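Side-chain contacts in TnpArep for protein (Escherichia coli, PDB 4ER8), which cleaves and recombines bacterial interspersed mosaic elements, a transposase that recognises the hairpins of repeated extragenic palindromes: residues A38-K41 / V42-R46; F48-N51 / A52-V55; W64-P67 / E68-D72; R76-E79 / I80-F84. All coordinates share one frame; numbering follows the deposited sequence.

Strand and helix order (13-19, 32-45, 49-55, 59-65, 73-87, 99-102) is the beta-alpha-beta-beta-alpha-beta sequence of a ferredoxin-like, RNA-recognition-motif fold, and the contacts sample it in series. Contact 1 ends helix 32-45, contact 2 runs along outer strand 49-55 of the four-stranded sheet, contact 3 turns the chain from strand 59-65 towards helix 73-87, and contact 4 occupies that helix. Contacts 1 and 4 are the nearest pair, their centres 9 Å apart, where V42 packs on I80; contacts 3 and 4, 17 Å apart, are joined by the D70-R76 salt bridge. W53, W64 and W77 connect sheet and helix, while contacts 1 and 4 send basic side chains to the bound DNA.

Contact 1: residues A38-K41 / V42-R46; sequences AIIK and VKRDR. With nucleotides of chain B.
The last turns of helix 32-45 carry this local contact, in which A38, I39 and I40 each accept a bond from the residue four further on. V42 N reaches A38 O at 3.2 Å. R44 N meets I40 O at 3.1 Å with an almost straight N-H...O angle of 173°. V42 has CG1 anti to its N (chi1 -176°), which swings CG2 back beside A38 O on the face packed against I80 of helix 73-87. On the exposed side R44 CD comes within 4.2 Å of I40 CG2. K43 instead turns its amine to the carbonyl of F48. R46, where the backbone leaves helical angles, still donates its N to V42 O at 2.9 Å. Its extended side chain brings NH2 to OP1 of DA12 of chain B at 2.9 Å, in the guanidinium plane and with an angle of 172°. This is an arginine-phosphate contact, as is common in DNA-binding proteins, made just past the C-terminus of the helix.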
loop_
_atom_site.group_PDB
_atom_site.type_symbol
_atom_site.label_atom_id
_atom_site.label_comp_id
_atom_site.label_asym_id
_atom_site.label_seq_id
_atom_site.Cartn_x
_atom_site.Cartn_y
_atom_site.Cartn_z
ATOM N N ALA A 38 5.424 -3.059 -12.384
ATOM C CA ALA A 38 4.532 -4.184 -12.059
ATOM C C ALA A 38 3.088 -3.794 -11.798
ATOM O O ALA A 38 2.159 -4.416 -12.336
ATOM C CB ALA A 38 5.073 -4.962 -10.876
ATOM N N ILE A 39 2.898 -2.770 -10.974
ATOM C CA ILE A 39 1.553 -2.300 -10.629
ATOM C C ILE A 39 0.863 -1.799 -11.881
ATOM O O ILE A 39 -0.323 -2.066 -12.095
ATOM C CB ILE A 39 1.609 -1.141 -9.633
ATOM C CG1 ILE A 39 2.218 -1.591 -8.282
ATOM C CG2 ILE A 39 0.245 -0.461 -9.515
ATOM C CD1 ILE A 39 2.839 -0.444 -7.475
ATOM N N ILE A 40 1.625 -1.072 -12.700
ATOM C CA ILE A 40 1.171 -0.612 -14.020
ATOM C C ILE A 40 0.642 -1.755 -14.907
ATOM O O ILE A 40 -0.492 -1.687 -15.415
ATOM C CB ILE A 40 2.317 0.054 -14.799
ATOM C CG1 ILE A 40 3.023 1.156 -13.984
ATOM C CG2 ILE A 40 1.800 0.520 -16.168
ATOM C CD1 ILE A 40 2.111 2.248 -13.524
ATOM N N LYS A 41 1.462 -2.798 -15.078
ATOM C CA LYS A 41 1.092 -3.946 -15.920
ATOM C C LYS A 41 -0.234 -4.554 -15.478
ATOM O O LYS A 41 -1.085 -4.863 -16.310
ATOM C CB LYS A 41 2.209 -5.005 -15.941
ATOM C CG LYS A 41 2.020 -6.151 -16.969
ATOM C CD LYS A 41 3.064 -6.068 -18.120
ATOM C CE LYS A 41 3.588 -7.461 -18.618
ATOM N NZ LYS A 41 2.673 -8.227 -19.563
ATOM N N VAL A 42 -0.399 -4.701 -14.162
ATOM C CA VAL A 42 -1.580 -5.354 -13.570
ATOM C C VAL A 42 -2.808 -4.440 -13.632
ATOM O O VAL A 42 -3.933 -4.888 -13.925
ATOM C CB VAL A 42 -1.298 -5.851 -12.096
ATOM C CG1 VAL A 42 -2.505 -6.631 -11.522
ATOM C CG2 VAL A 42 -0.060 -6.732 -12.054
ATOM N N LYS A 43 -2.574 -3.155 -13.369
ATOM C CA LYS A 43 -3.640 -2.168 -13.331
ATOM C C LYS A 43 -4.330 -2.122 -14.673
ATOM O O LYS A 43 -5.572 -2.128 -14.729
ATOM C CB LYS A 43 -3.093 -0.797 -12.951
ATOM C CG LYS A 43 -4.155 0.188 -12.517
ATOM C CD LYS A 43 -3.537 1.532 -12.101
ATOM C CE LYS A 43 -4.595 2.544 -11.631
ATOM N NZ LYS A 43 -5.763 2.611 -12.567
ATOM N N ARG A 44 -3.517 -2.102 -15.738
ATOM C CA ARG A 44 -4.006 -2.181 -17.132
ATOM C C ARG A 44 -4.958 -3.379 -17.364
ATOM O O ARG A 44 -6.074 -3.208 -17.875
ATOM C CB ARG A 44 -2.833 -2.225 -18.141
ATOM C CG ARG A 44 -1.980 -0.905 -18.269
ATOM C CD ARG A 44 -0.700 -1.038 -19.181
ATOM N NE ARG A 44 -0.983 -1.697 -20.468
ATOM C CZ ARG A 44 -0.606 -2.940 -20.800
ATOM N NH1 ARG A 44 0.108 -3.685 -19.951
ATOM N NH2 ARG A 44 -0.936 -3.441 -21.995
ATOM N N ASP A 45 -4.530 -4.575 -16.948
ATOM C CA ASP A 45 -5.284 -5.810 -17.212
ATOM C C ASP A 45 -6.528 -5.993 -16.329
ATOM O O ASP A 45 -7.512 -6.630 -16.729
ATOM C CB ASP A 45 -4.334 -7.012 -17.133
ATOM C CG ASP A 45 -3.092 -6.832 -18.035
ATOM O OD1 ASP A 45 -3.247 -6.265 -19.150
ATOM O OD2 ASP A 45 -1.961 -7.239 -17.643
ATOM N N ARG A 46 -6.479 -5.421 -15.128
ATOM C CA ARG A 46 -7.587 -5.536 -14.180
ATOM C C ARG A 46 -7.743 -4.183 -13.548
ATOM O O ARG A 46 -7.165 -3.928 -12.494
ATOM C CB ARG A 46 -7.285 -6.591 -13.124
ATOM C CG ARG A 46 -7.013 -7.993 -13.693
ATOM C CD ARG A 46 -6.572 -8.953 -12.603
ATOM N NE ARG A 46 -6.151 -10.256 -13.111
ATOM C CZ ARG A 46 -6.880 -11.363 -13.025
ATOM N NH1 ARG A 46 -8.083 -11.328 -12.444
ATOM N NH2 ARG A 46 -6.401 -12.507 -13.513
ATOM P P DA B 12 -7.777 -16.493 -13.835
ATOM O OP1 DA B 12 -7.832 -15.061 -13.507
ATOM O OP2 DA B 12 -8.801 -17.037 -14.751
ATOM O "O5'" DA B 12 -6.279 -16.840 -14.302
ATOM C "C5'" DA B 12 -5.187 -16.343 -13.600
ATOM C "C4'" DA B 12 -3.879 -16.766 -14.244
ATOM O "O4'" DA B 12 -3.687 -18.202 -14.127
ATOM C "C3'" DA B 12 -3.835 -16.500 -15.745
ATOM O "O3'" DA B 12 -2.486 -16.259 -16.150
ATOM C "C2'" DA B 12 -4.356 -17.797 -16.370
ATOM C "C1'" DA B 12 -3.687 -18.804 -15.440
ATOM N N9 DA B 12 -4.392 -20.081 -15.408
ATOM C C8 DA B 12 -5.649 -20.353 -15.894
ATOM N N7 DA B 12 -6.039 -21.595 -15.702
ATOM C C5 DA B 12 -4.952 -22.171 -15.050
ATOM C C6 DA B 12 -4.720 -23.480 -14.561
ATOM N N6 DA B 12 -5.626 -24.461 -14.679
ATOM N N1 DA B 12 -3.531 -23.739 -13.945
ATOM C C2 DA B 12 -2.635 -22.739 -13.828
ATOM N N3 DA B 12 -2.738 -21.478 -14.259
ATOM C C4 DA B 12 -3.930 -21.258 -14.856
#

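Contact 2: residues F48-N51 / A52-V55; sequences FEIN and AWVV
I50 meets W53 through apolar contact, their side chains on one face of strand 49-55. I50 CD1 lies 3.6 Å from W53 CE3, obliquely to the ring, whereas I50 CG2 comes in the indole plane at its edge, 3.8 Å from CE3. CG1 anti to the carbonyl carbon (chi1 -59°) and an extended chi2 bring I50 CD1 to the CE3-CZ3 side of the six-membered ring. F48 adds a more distant edge-to-edge approach, CE1 to W53 CZ3 at 4.2 Å. The backbone component is a classic beta bulge: N51 and A52 both face I63 of strand 59-65, and segments 49-51 and 52-55 turn by 72°. The extra residue shifts the alternation, putting residues three apart on the same face. Shortening I50 to an alanine would probably open a gap beside the W53 six-membered ring and lose the isoleucine's own packing on I39 and K43. The I50-W53 contact is purely apolar, consistent with a hydrophobic layer between the sheet and helix 32-45, while the N51 amide is satisfied by T65 and Y109.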
loop_
_atom_site.group_PDB
_atom_site.type_symbol
_atom_site.label_atom_id
_atom_site.label_comp_id
_atom_site.label_asym_id
_atom_site.label_seq_id
_atom_site.Cartn_x
_atom_site.Cartn_y
_atom_site.Cartn_z
ATOM N N PHE A 48 -8.230 -0.760 -11.599
ATOM C CA PHE A 48 -8.683 -0.284 -10.277
ATOM C C PHE A 48 -8.239 1.156 -10.056
ATOM O O PHE A 48 -7.414 1.663 -10.807
ATOM C CB PHE A 48 -8.210 -1.194 -9.130
ATOM C CG PHE A 48 -6.711 -1.253 -8.964
ATOM C CD1 PHE A 48 -6.082 -0.475 -8.009
ATOM C CD2 PHE A 48 -5.943 -2.118 -9.743
ATOM C CE1 PHE A 48 -4.701 -0.560 -7.832
ATOM C CE2 PHE A 48 -4.595 -2.196 -9.594
ATOM C CZ PHE A 48 -3.946 -1.414 -8.645
ATOM N N GLU A 49 -8.784 1.797 -9.023
ATOM C CA GLU A 49 -8.345 3.133 -8.653
ATOM C C GLU A 49 -7.431 3.091 -7.413
ATOM O O GLU A 49 -7.814 2.554 -6.360
ATOM C CB GLU A 49 -9.554 4.048 -8.423
ATOM C CG GLU A 49 -9.366 5.474 -8.981
ATOM C CD GLU A 49 -10.045 6.539 -8.108
ATOM O OE1 GLU A 49 -9.508 7.683 -8.035
ATOM O OE2 GLU A 49 -11.095 6.231 -7.480
ATOM N N ILE A 50 -6.218 3.618 -7.569
ATOM C CA ILE A 50 -5.317 3.825 -6.460
ATOM C C ILE A 50 -5.731 5.091 -5.706
ATOM O O ILE A 50 -5.363 6.202 -6.100
ATOM C CB ILE A 50 -3.868 3.997 -6.910
ATOM C CG1 ILE A 50 -3.390 2.770 -7.695
ATOM C CG2 ILE A 50 -2.973 4.238 -5.697
ATOM C CD1 ILE A 50 -1.869 2.774 -8.098
ATOM N N ASN A 51 -6.485 4.915 -4.617
ATOM C CA ASN A 51 -6.840 6.014 -3.736
ATOM C C ASN A 51 -5.576 6.566 -3.075
ATOM O O ASN A 51 -5.359 7.793 -3.073
ATOM C CB ASN A 51 -7.841 5.561 -2.694
ATOM C CG ASN A 51 -9.211 5.327 -3.271
ATOM O OD1 ASN A 51 -9.960 6.260 -3.473
ATOM N ND2 ASN A 51 -9.554 4.073 -3.520
ATOM N N ALA A 52 -4.738 5.673 -2.546
ATOM C CA ALA A 52 -3.448 6.074 -2.033
ATOM C C ALA A 52 -2.452 4.921 -1.916
ATOM O O ALA A 52 -2.843 3.764 -1.852
ATOM C CB ALA A 52 -3.599 6.779 -0.705
ATOM N N TRP A 53 -1.163 5.251 -1.866
ATOM C CA TRP A 53 -0.170 4.217 -1.736
ATOM C C TRP A 53 1.131 4.807 -1.172
ATOM O O TRP A 53 1.515 5.886 -1.592
ATOM C CB TRP A 53 0.043 3.628 -3.127
ATOM C CG TRP A 53 0.597 2.251 -3.222
ATOM C CD1 TRP A 53 1.666 1.730 -2.539
ATOM C CD2 TRP A 53 0.159 1.228 -4.129
ATOM N NE1 TRP A 53 1.883 0.424 -2.944
ATOM C CE2 TRP A 53 0.983 0.110 -3.933
ATOM C CE3 TRP A 53 -0.863 1.155 -5.092
ATOM C CZ2 TRP A 53 0.812 -1.076 -4.661
ATOM C CZ3 TRP A 53 -1.037 -0.016 -5.803
ATOM C CH2 TRP A 53 -0.217 -1.120 -5.584
ATOM N N VAL A 54 1.759 4.144 -0.192
ATOM C CA VAL A 54 3.180 4.360 0.095
ATOM C C VAL A 54 3.979 3.100 -0.185
ATOM O O VAL A 54 3.509 1.973 0.021
ATOM C CB VAL A 54 3.519 4.577 1.563
ATOM C CG1 VAL A 54 3.619 6.000 1.897
ATOM C CG2 VAL A 54 2.595 3.786 2.472
ATOM N N VAL A 55 5.226 3.306 -0.565
ATOM C CA VAL A 55 6.186 2.231 -0.593
ATOM C C VAL A 55 7.295 2.534 0.400
ATOM O O VAL A 55 7.894 3.603 0.390
ATOM C CB VAL A 55 6.817 2.141 -1.944
ATOM C CG1 VAL A 55 7.825 0.976 -1.959
ATOM C CG2 VAL A 55 5.724 2.011 -3.010
#

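Contact 3: residues W64-P67 / E68-D72; sequences WTLP and EGDDD
A type II beta turn from P67 to D70, followed by an Asx turn at D70, leads the chain from strand 59-65 to helix 73-87. The beta turn closes where D70 N donates to P67 O at 3.2 Å; the donor stands above the carbonyl plane, 48° out of it. G69 takes the third position with a positive phi of 73°, as is usual for glycine in this turn. Its N is held by E68 OE1 at 3.1 Å, met on the anti side of the carboxylate and somewhat out of its plane. The side chains at the two ends of the turn, P67 and D70, lie side by side, CB to CB at 3.9 Å. D70 has CG anti to its N (chi1 -170°), a placement that carries the carboxylate forward to D72: OD2 accepts D72 N at 2.9 Å, nearly in line with its own C-O bond. The other oxygen, OD1, forms a salt bridge with R76. L66 packs against the backbone of 70-72, its CD1 reaching D72 N at 3.4 Å. The same L66 CD1 lies 3.6 Å from D70 OD2, and L66 CB is 3.5 Å from D70 O. A leucine in place of D70 would probably leave R76 without this countercharge and D72 N without its carboxylate acceptor. D72 itself is the N-cap of helix 73-87, and its OD1 also bonds S75 OG.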
loop_
_atom_site.group_PDB
_atom_site.type_symbol
_atom_site.label_atom_id
_atom_site.label_comp_id
_atom_site.label_asym_id
_atom_site.label_seq_id
_atom_site.Cartn_x
_atom_site.Cartn_y
_atom_site.Cartn_z
ATOM N N TRP A 64 -7.332 0.852 -2.363
ATOM C CA TRP A 64 -7.897 0.662 -3.722
ATOM C C TRP A 64 -9.400 0.743 -3.732
ATOM O O TRP A 64 -10.067 0.459 -2.734
ATOM C CB TRP A 64 -7.619 -0.726 -4.316
ATOM C CG TRP A 64 -6.221 -1.143 -4.446
ATOM C CD1 TRP A 64 -5.124 -0.359 -4.364
ATOM C CD2 TRP A 64 -5.759 -2.466 -4.751
ATOM N NE1 TRP A 64 -3.990 -1.125 -4.537
ATOM C CE2 TRP A 64 -4.359 -2.418 -4.799
ATOM C CE3 TRP A 64 -6.398 -3.686 -4.977
ATOM C CZ2 TRP A 64 -3.567 -3.561 -5.045
ATOM C CZ3 TRP A 64 -5.610 -4.835 -5.222
ATOM C CH2 TRP A 64 -4.213 -4.756 -5.250
ATOM N N THR A 65 -9.942 1.075 -4.884
ATOM C CA THR A 65 -11.381 1.044 -5.074
ATOM C C THR A 65 -11.559 0.312 -6.375
ATOM O O THR A 65 -10.966 0.685 -7.395
ATOM C CB THR A 65 -11.967 2.451 -5.227
ATOM O OG1 THR A 65 -11.865 3.143 -3.977
ATOM C CG2 THR A 65 -13.446 2.384 -5.674
ATOM N N LEU A 66 -12.360 -0.735 -6.346
ATOM C CA LEU A 66 -12.490 -1.572 -7.514
ATOM C C LEU A 66 -13.736 -1.173 -8.321
ATOM O O LEU A 66 -14.714 -0.673 -7.742
ATOM C CB LEU A 66 -12.528 -3.068 -7.126
ATOM C CG LEU A 66 -11.376 -3.740 -6.368
ATOM C CD1 LEU A 66 -11.501 -5.245 -6.469
ATOM C CD2 LEU A 66 -10.017 -3.346 -6.843
ATOM N N PRO A 67 -13.706 -1.423 -9.648
ATOM C CA PRO A 67 -14.775 -1.174 -10.592
ATOM C C PRO A 67 -16.112 -1.675 -10.083
ATOM O O PRO A 67 -16.168 -2.493 -9.167
ATOM C CB PRO A 67 -14.354 -2.021 -11.782
ATOM C CG PRO A 67 -12.855 -1.975 -11.742
ATOM C CD PRO A 67 -12.546 -2.075 -10.301
ATOM N N GLU A 68 -17.196 -1.180 -10.664
ATOM C CA GLU A 68 -18.516 -1.622 -10.241
ATOM C C GLU A 68 -18.587 -3.101 -10.578
ATOM O O GLU A 68 -17.991 -3.523 -11.554
ATOM C CB GLU A 68 -19.620 -0.830 -10.947
ATOM C CG GLU A 68 -20.970 -0.922 -10.234
ATOM C CD GLU A 68 -20.839 -0.710 -8.693
ATOM O OE1 GLU A 68 -20.651 -1.737 -7.957
ATOM O OE2 GLU A 68 -20.903 0.477 -8.239
ATOM N N GLY A 69 -19.270 -3.881 -9.754
ATOM C CA GLY A 69 -19.407 -5.329 -9.984
ATOM C C GLY A 69 -18.176 -6.202 -9.740
ATOM O O GLY A 69 -18.247 -7.405 -9.910
ATOM N N ASP A 70 -17.063 -5.602 -9.324
ATOM C CA ASP A 70 -15.773 -6.278 -9.203
ATOM C C ASP A 70 -15.357 -6.322 -7.708
ATOM O O ASP A 70 -15.229 -5.276 -7.063
ATOM C CB ASP A 70 -14.733 -5.525 -10.041
ATOM C CG ASP A 70 -13.404 -6.277 -10.175
ATOM O OD1 ASP A 70 -12.687 -6.127 -11.203
ATOM O OD2 ASP A 70 -13.046 -7.011 -9.241
ATOM N N ASP A 71 -15.160 -7.527 -7.161
ATOM C CA ASP A 71 -14.728 -7.671 -5.777
ATOM C C ASP A 71 -13.316 -8.277 -5.640
ATOM O O ASP A 71 -12.867 -8.585 -4.535
ATOM C CB ASP A 71 -15.761 -8.484 -4.968
ATOM C CG ASP A 71 -15.955 -9.940 -5.496
ATOM O OD1 ASP A 71 -15.228 -10.360 -6.424
ATOM O OD2 ASP A 71 -16.849 -10.668 -5.000
ATOM N N ASP A 72 -12.596 -8.419 -6.746
ATOM C CA ASP A 72 -11.456 -9.329 -6.766
ATOM C C ASP A 72 -10.105 -8.681 -6.583
ATOM O O ASP A 72 -9.283 -8.668 -7.509
ATOM C CB ASP A 72 -11.487 -10.183 -8.025
ATOM C CG ASP A 72 -10.366 -11.227 -8.069
ATOM O OD1 ASP A 72 -10.302 -11.977 -9.086
ATOM O OD2 ASP A 72 -9.530 -11.284 -7.120
#

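Contact 4: residues R76-E79 / I80-F84; sequences RWRE and IKKQF. With nucleotides of chain B.
W77 and I80 form the closely packed inner side of helix 73-87, their side chains crossing at an angle with W77 CE3 4.0 Å from I80 CD1. The indole is stacked on W64 of the sheet, and I80 also touches W64 and V42. Backbone bonds set the spacing beneath them: I80 N to R76 O at 3.1 Å and K81 N to W77 O at 3.2 Å, the latter almost straight at 175°. The outer side is held together more loosely by charge, with DNA lying over it. R78, E79 and K82 form a salt-bridge network with E79 in the middle. The K82 NZ to E79 OE2 bond is weak at 3.3 Å, the place of E79 OE1 is doubtful, and R78 NH1 adds only a long ion pair to OE2, 3.9 Å away. Both basic residues also address bases of chain B. K82 NZ donates to N3 of DC27 at 3.1 Å. R78, with CG anti to the backbone N (chi1 -174°) and bends at chi2 and chi3, brings NE to O2 of DT29 at 3.3 Å, bent to 136° with the acceptor near the guanidinium plane. K81 instead bonds a phosphate oxygen of DC30, and the partly exposed Q83 another phosphate. One face on the sheet and the other on bases and phosphates: this is a DNA-facing helix of a ferredoxin-like (RNA-recognition-motif-type) fold, as in HUH transposases.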
loop_
_atom_site.group_PDB
_atom_site.type_symbol
_atom_site.label_atom_id
_atom_site.label_comp_id
_atom_site.label_asym_id
_atom_site.label_seq_id
_atom_site.Cartn_x
_atom_site.Cartn_y
_atom_site.Cartn_z
ATOM N N ARG A 76 -5.626 -9.390 -8.184
ATOM C CA ARG A 76 -4.823 -8.231 -8.437
ATOM C C ARG A 76 -3.537 -8.284 -7.628
ATOM O O ARG A 76 -2.482 -8.018 -8.169
ATOM C CB ARG A 76 -5.624 -6.942 -8.237
ATOM C CG ARG A 76 -6.803 -6.792 -9.242
ATOM C CD ARG A 76 -7.649 -5.565 -8.912
ATOM N NE ARG A 76 -8.659 -5.191 -9.899
ATOM C CZ ARG A 76 -9.883 -5.724 -10.015
ATOM N NH1 ARG A 76 -10.275 -6.727 -9.241
ATOM N NH2 ARG A 76 -10.743 -5.250 -10.926
ATOM N N TRP A 77 -3.606 -8.680 -6.351
ATOM C CA TRP A 77 -2.412 -8.712 -5.534
ATOM C C TRP A 77 -1.572 -9.868 -5.971
ATOM O O TRP A 77 -0.340 -9.838 -5.851
ATOM C CB TRP A 77 -2.737 -8.877 -4.055
ATOM C CG TRP A 77 -2.885 -7.593 -3.320
ATOM C CD1 TRP A 77 -3.938 -7.219 -2.576
ATOM C CD2 TRP A 77 -1.946 -6.511 -3.263
ATOM N NE1 TRP A 77 -3.740 -5.963 -2.063
ATOM C CE2 TRP A 77 -2.517 -5.507 -2.465
ATOM C CE3 TRP A 77 -0.684 -6.287 -3.825
ATOM C CZ2 TRP A 77 -1.874 -4.298 -2.190
ATOM C CZ3 TRP A 77 -0.031 -5.090 -3.542
ATOM C CH2 TRP A 77 -0.635 -4.106 -2.735
ATOM N N ARG A 78 -2.219 -10.916 -6.451
ATOM C CA ARG A 78 -1.432 -12.087 -6.786
ATOM C C ARG A 78 -0.562 -11.772 -7.982
ATOM O O ARG A 78 0.641 -12.086 -7.989
ATOM C CB ARG A 78 -2.279 -13.304 -7.039
ATOM C CG ARG A 78 -1.427 -14.511 -7.235
ATOM C CD ARG A 78 -1.976 -15.419 -8.274
ATOM N NE ARG A 78 -3.154 -16.207 -7.882
ATOM C CZ ARG A 78 -4.304 -16.193 -8.548
ATOM N NH1 ARG A 78 -4.459 -15.406 -9.639
ATOM N NH2 ARG A 78 -5.292 -16.969 -8.136
ATOM N N GLU A 79 -1.142 -11.089 -8.960
ATOM C CA GLU A 79 -0.351 -10.734 -10.101
ATOM C C GLU A 79 0.733 -9.736 -9.708
ATOM O O GLU A 79 1.900 -9.912 -10.074
ATOM C CB GLU A 79 -1.223 -10.246 -11.262
ATOM C CG GLU A 79 -2.183 -11.314 -11.902
ATOM C CD GLU A 79 -1.495 -12.649 -12.308
ATOM O OE1 GLU A 79 -0.248 -12.666 -12.584
ATOM O OE2 GLU A 79 -2.219 -13.679 -12.362
ATOM N N ILE A 80 0.408 -8.723 -8.906
ATOM C CA ILE A 80 1.427 -7.708 -8.605
ATOM C C ILE A 80 2.673 -8.302 -7.998
ATOM O O ILE A 80 3.763 -8.072 -8.492
ATOM C CB ILE A 80 0.896 -6.547 -7.728
ATOM C CG1 ILE A 80 -0.215 -5.793 -8.451
ATOM C CG2 ILE A 80 2.009 -5.576 -7.365
ATOM C CD1 ILE A 80 -0.981 -4.919 -7.550
ATOM N N LYS A 81 2.524 -9.068 -6.926
ATOM C CA LYS A 81 3.685 -9.652 -6.227
ATOM C C LYS A 81 4.353 -10.566 -7.195
ATOM O O LYS A 81 5.558 -10.718 -7.141
ATOM C CB LYS A 81 3.279 -10.461 -4.996
ATOM C CG LYS A 81 2.672 -9.653 -3.872
ATOM C CD LYS A 81 1.905 -10.511 -2.888
ATOM C CE LYS A 81 2.570 -10.539 -1.560
ATOM N NZ LYS A 81 1.856 -11.469 -0.637
ATOM N N LYS A 82 3.576 -11.163 -8.099
ATOM C CA LYS A 82 4.173 -12.074 -9.094
ATOM C C LYS A 82 5.079 -11.334 -10.081
ATOM O O LYS A 82 6.265 -11.659 -10.160
ATOM C CB LYS A 82 3.117 -12.875 -9.833
ATOM C CG LYS A 82 3.670 -13.994 -10.701
ATOM C CD LYS A 82 2.638 -15.117 -10.916
ATOM C CE LYS A 82 1.510 -14.707 -11.850
ATOM N NZ LYS A 82 0.337 -15.670 -11.793
ATOM N N GLN A 83 4.544 -10.336 -10.800
ATOM C CA GLN A 83 5.376 -9.539 -11.723
ATOM C C GLN A 83 6.639 -9.092 -11.048
ATOM O O GLN A 83 7.716 -9.310 -11.546
ATOM C CB GLN A 83 4.683 -8.283 -12.241
ATOM C CG GLN A 83 3.383 -8.497 -12.966
ATOM C CD GLN A 83 3.523 -9.185 -14.315
ATOM O OE1 GLN A 83 2.762 -10.112 -14.604
ATOM N NE2 GLN A 83 4.464 -8.720 -15.156
ATOM N N PHE A 84 6.519 -8.464 -9.898
ATOM C CA PHE A 84 7.703 -7.938 -9.261
ATOM C C PHE A 84 8.677 -9.038 -8.836
ATOM O O PHE A 84 9.901 -8.844 -8.909
ATOM C CB PHE A 84 7.338 -7.012 -8.100
ATOM C CG PHE A 84 8.523 -6.437 -7.398
ATOM C CD1 PHE A 84 9.161 -5.306 -7.898
ATOM C CD2 PHE A 84 9.017 -7.033 -6.240
ATOM C CE1 PHE A 84 10.276 -4.750 -7.244
ATOM C CE2 PHE A 84 10.121 -6.508 -5.591
ATOM C CZ PHE A 84 10.754 -5.354 -6.098
ATOM P P DT B 29 5.558 -14.871 -5.577
ATOM O OP1 DT B 29 5.651 -13.415 -5.879
ATOM O OP2 DT B 29 6.441 -15.514 -4.577
ATOM O "O5'" DT B 29 4.023 -15.309 -5.343
ATOM C "C5'" DT B 29 3.037 -14.532 -6.043
ATOM C "C4'" DT B 29 1.635 -14.778 -5.517
ATOM O "O4'" DT B 29 1.256 -16.071 -5.965
ATOM C "C3'" DT B 29 1.479 -14.811 -3.997
ATOM O "O3'" DT B 29 0.527 -13.808 -3.592
ATOM C "C2'" DT B 29 1.088 -16.249 -3.675
ATOM C "C1'" DT B 29 0.493 -16.715 -4.989
ATOM N N1 DT B 29 0.678 -18.174 -5.226
ATOM C C2 DT B 29 -0.357 -18.873 -5.789
ATOM O O2 DT B 29 -1.395 -18.351 -6.094
ATOM N N3 DT B 29 -0.141 -20.208 -5.985
ATOM C C4 DT B 29 1.025 -20.868 -5.648
ATOM O O4 DT B 29 1.184 -22.050 -5.823
ATOM C C5 DT B 29 2.059 -20.093 -5.063
ATOM C C7 DT B 29 3.312 -20.795 -4.674
ATOM C C6 DT B 29 1.861 -18.782 -4.878
ATOM P P DC B 30 -0.131 -13.800 -2.142
ATOM O OP1 DC B 30 -0.254 -12.400 -1.702
ATOM O OP2 DC B 30 0.550 -14.773 -1.244
ATOM O "O5'" DC B 30 -1.581 -14.426 -2.476
ATOM C "C5'" DC B 30 -2.447 -13.749 -3.336
ATOM C "C4'" DC B 30 -3.755 -14.503 -3.547
ATOM O "O4'" DC B 30 -3.466 -15.738 -4.206
ATOM C "C3'" DC B 30 -4.522 -14.921 -2.320
ATOM O "O3'" DC B 30 -5.436 -13.907 -2.058
ATOM C "C2'" DC B 30 -5.253 -16.173 -2.759
ATOM C "C1'" DC B 30 -4.332 -16.777 -3.794
ATOM N N1 DC B 30 -3.430 -17.911 -3.355
ATOM C C2 DC B 30 -3.847 -19.222 -3.434
ATOM O O2 DC B 30 -4.989 -19.421 -3.821
ATOM N N3 DC B 30 -3.009 -20.243 -3.061
ATOM C C4 DC B 30 -1.776 -19.964 -2.617
ATOM N N4 DC B 30 -0.979 -20.961 -2.273
ATOM C C5 DC B 30 -1.306 -18.626 -2.532
ATOM C C6 DC B 30 -2.157 -17.652 -2.921
ATOM P P DC B 27 3.475 -24.551 -11.664
ATOM O OP1 DC B 27 4.423 -25.663 -11.909
ATOM O OP2 DC B 27 2.778 -24.420 -10.345
ATOM O "O5'" DC B 27 4.256 -23.185 -11.978
ATOM C "C5'" DC B 27 5.620 -23.217 -12.280
ATOM C "C4'" DC B 27 6.127 -21.800 -12.389
ATOM O "O4'" DC B 27 5.232 -21.050 -13.249
ATOM C "C3'" DC B 27 6.160 -21.042 -11.081
ATOM O "O3'" DC B 27 7.234 -20.255 -11.153
ATOM C "C2'" DC B 27 4.993 -20.080 -11.119
ATOM C "C1'" DC B 27 4.744 -19.910 -12.605
ATOM N N1 DC B 27 3.300 -19.800 -12.860
ATOM C C2 DC B 27 2.790 -18.503 -12.852
ATOM O O2 DC B 27 3.585 -17.561 -12.647
ATOM N N3 DC B 27 1.458 -18.308 -13.081
ATOM C C4 DC B 27 0.657 -19.350 -13.275
ATOM N N4 DC B 27 -0.633 -19.051 -13.463
ATOM C C5 DC B 27 1.156 -20.699 -13.288
ATOM C C6 DC B 27 2.481 -20.880 -13.068
#